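Local coordinates for putative molybdenum carrier protein (Syntrophus aciditrophicus SB, PDB 3IMK) that is of unknown function but, as a member of the circularly permuted YpsA branch of the SLOG superfamily, is putatively assigned as a molybdenum carrier, at residues Glu144-Gln147 against Ala148-Leu152. Residues are numbered along the deposited sequence; the frame is centred on the assembly and turned at random.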
ATOM      1  N   GLU A 144     -11.201   8.691  -6.412  1.00 11.95           N
ATOM      2  CA  GLU A 144     -10.263   9.654  -5.848  1.00 12.62           C
ATOM      3  C   GLU A 144      -9.091   8.967  -5.151  1.00 11.42           C
ATOM      4  O   GLU A 144      -8.156   9.668  -4.714  1.00 11.82           O
ATOM      5  CB  GLU A 144     -10.956  10.590  -4.823  1.00 12.65           C
ATOM      6  CG  GLU A 144     -12.029  11.504  -5.430  1.00 14.52           C
ATOM      7  CD  GLU A 144     -12.719  12.441  -4.419  1.00 16.64           C
ATOM      8  OE1 GLU A 144     -12.705  12.137  -3.197  1.00 24.87           O
ATOM      9  OE2 GLU A 144     -13.286  13.462  -4.851  1.00 15.90           O
ATOM     10  N   ILE A 145      -9.103   7.641  -5.000  1.00 11.69           N
ATOM     11  CA  ILE A 145      -8.065   7.019  -4.174  1.00 11.21           C
ATOM     12  C   ILE A 145      -6.656   7.027  -4.779  1.00 11.79           C
ATOM     13  O   ILE A 145      -5.691   7.170  -4.056  1.00 12.08           O
ATOM     14  CB  ILE A 145      -8.479   5.607  -3.694  1.00 12.47           C
ATOM     15  CG1 ILE A 145      -7.627   5.188  -2.497  1.00 14.18           C
ATOM     16  CG2 ILE A 145      -8.371   4.578  -4.834  1.00 13.69           C
ATOM     17  CD1 ILE A 145      -7.767   6.031  -1.300  1.00 16.54           C
ATOM     18  N   TYR A 146      -6.547   6.932  -6.106  1.00 12.22           N
ATOM     19  CA  TYR A 146      -5.219   6.935  -6.740  1.00 11.46           C
ATOM     20  C   TYR A 146      -4.510   8.256  -6.435  1.00 11.51           C
ATOM     21  O   TYR A 146      -3.401   8.283  -5.924  1.00 11.78           O
ATOM     22  CB  TYR A 146      -5.350   6.722  -8.262  1.00 11.92           C
ATOM     23  CG  TYR A 146      -4.015   6.852  -8.967  1.00 11.74           C
ATOM     24  CD1 TYR A 146      -3.543   8.077  -9.396  1.00 12.43           C
ATOM     25  CD2 TYR A 146      -3.221   5.727  -9.181  1.00 12.45           C
ATOM     26  CE1 TYR A 146      -2.301   8.198  -9.988  1.00 13.81           C
ATOM     27  CE2 TYR A 146      -1.988   5.830  -9.754  1.00 13.49           C
ATOM     28  CZ  TYR A 146      -1.542   7.076 -10.194  1.00 12.87           C
ATOM     29  OH  TYR A 146      -0.296   7.197 -10.783  1.00 13.75           O
ATOM     30  N   GLN A 147      -5.176   9.365  -6.747  1.00 10.87           N
ATOM     31  CA  GLN A 147      -4.502  10.658  -6.570  1.00  8.70           C
ATOM     32  C   GLN A 147      -4.330  11.018  -5.085  1.00  9.29           C
ATOM     33  O   GLN A 147      -3.358  11.672  -4.715  1.00 10.63           O
ATOM     34  CB  GLN A 147      -5.223  11.800  -7.292  1.00 12.08           C
ATOM     35  CG  GLN A 147      -4.379  13.081  -7.405  1.00 12.41           C
ATOM     36  CD  GLN A 147      -3.057  12.854  -8.140  1.00 11.64           C
ATOM     37  OE1 GLN A 147      -3.053  12.250  -9.224  1.00 17.19           O
ATOM     38  NE2 GLN A 147      -1.936  13.287  -7.554  1.00 16.42           N
ATOM     39  N   ALA A 148      -5.292  10.631  -4.262  1.00 11.29           N
ATOM     40  CA  ALA A 148      -5.163  10.889  -2.846  1.00 11.05           C
ATOM     41  C   ALA A 148      -3.933  10.172  -2.274  1.00 10.22           C
ATOM     42  O   ALA A 148      -3.199  10.725  -1.418  1.00 11.58           O
ATOM     43  CB  ALA A 148      -6.420  10.426  -2.120  1.00 11.99           C
ATOM     44  N   THR A 149      -3.743   8.917  -2.716  1.00 12.02           N
ATOM     45  CA  THR A 149      -2.573   8.134  -2.327  1.00 11.63           C
ATOM     46  C   THR A 149      -1.277   8.821  -2.778  1.00 11.02           C
ATOM     47  O   THR A 149      -0.329   8.959  -2.004  1.00 11.73           O
ATOM     48  CB  THR A 149      -2.696   6.691  -2.850  1.00 10.86           C
ATOM     49  OG1 THR A 149      -3.820   6.108  -2.189  1.00 12.01           O
ATOM     50  CG2 THR A 149      -1.448   5.892  -2.480  1.00 12.46           C
HETATM   51  N   MSE A 150      -1.224   9.243  -4.054  0.60  9.64           N
HETATM   52  CA  MSE A 150      -0.047   9.984  -4.544  0.60 11.22           C
HETATM   53  C   MSE A 150       0.238  11.208  -3.679  0.60 10.20           C
HETATM   54  O   MSE A 150       1.383  11.458  -3.315  0.60 12.35           O
HETATM   55  CB  MSE A 150      -0.198  10.386  -6.025  0.60 13.90           C
HETATM   56  CG  MSE A 150      -0.338   9.218  -7.001  0.60 11.57           C
HETATM   57 SE   MSE A 150       1.309   8.274  -7.221  0.45 12.60          SE
HETATM   58  CE  MSE A 150       2.434   9.538  -8.201  0.60 20.28           C
ATOM     59  N   ASP A 151      -0.809  11.982  -3.401  1.00 11.56           N
ATOM     60  CA  ASP A 151      -0.663  13.255  -2.708  1.00 11.28           C
ATOM     61  C   ASP A 151      -0.197  12.991  -1.270  1.00 12.64           C
ATOM     62  O   ASP A 151       0.667  13.696  -0.763  1.00 13.18           O
ATOM     63  CB  ASP A 151      -1.996  14.023  -2.697  1.00 10.63           C
ATOM     64  CG  ASP A 151      -2.429  14.536  -4.044  1.00 14.08           C
ATOM     65  OD1 ASP A 151      -1.611  14.546  -4.980  1.00 14.60           O
ATOM     66  OD2 ASP A 151      -3.636  14.948  -4.157  1.00 14.17           O
ATOM     67  N   LEU A 152      -0.752  11.963  -0.633  1.00 11.95           N
ATOM     68  CA  LEU A 152      -0.353  11.599   0.722  1.00 12.16           C
ATOM     69  C   LEU A 152       1.131  11.187   0.778  1.00 11.73           C
ATOM     70  O   LEU A 152       1.895  11.601   1.664  1.00 11.63           O
ATOM     71  CB  LEU A 152      -1.261  10.461   1.250  1.00 12.31           C
ATOM     72  CG  LEU A 152      -0.917   9.888   2.632  1.00 10.80           C
ATOM     73  CD1 LEU A 152      -0.903  10.992   3.690  1.00 12.10           C
ATOM     74  CD2 LEU A 152      -1.954   8.824   2.967  1.00 13.17           C
TER
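With CG of Tyr146 trans to its backbone N (chi1 175°) and CG of Met150 turned beside its own N (chi1 -61°), the two side chains leave the same helix pointing the same way and lie alongside each other, one turn apart. CG of Met150, present as selenomethionine, lies 3.7 Å from Tyr146 CE1 in an off-centre CH-pi contact; the bend at chi2 carries SE on to the ring. In the conformer described, one of two for this residue, Met150 SE is 4.9 Å from the centroid of the Tyr146 ring, an oblique Met-aromatic contact. The phenol OH is hydrogen-bonded to Asp25, which ties down the far end of the ring, and a bound MES molecule, probably from the crystallisation liquor, lies close to the same side chain.

Gln147 and Asp151 make the second i to i+4 pair. A bend at chi2 brings Gln147 NE2 to 2.9 Å from Asp151 OD1. The partner oxygen lies in the amide plane, but the donor meets it from above the carboxylate plane, and the two flat groups are turned 49° apart.

Thr149 illustrates a third pattern, a helical hydroxyl returning to the main chain of the preceding turn. Its OG1 donates to Ile145 O at 2.8 Å, while Thr149 N donates to the same oxygen at 2.9 Å; the two donors reach that oxygen from opposite faces of its plane, and the OG1 proton of the buried Thr149 is used within the helix.

These contacts lie in the N-terminal part of helix 145-157, the last of the chain, which packs with helix 19-29 beside a parallel sheet, consistent with the Rossmann-like fold of the SLOG clan: Ile145, Thr149 and Leu152 rest on Ile80 of strand 76-81, Tyr146, Thr149 and Met150 touch Ala22, and Asp151 and Leu152 meet helix 113-126.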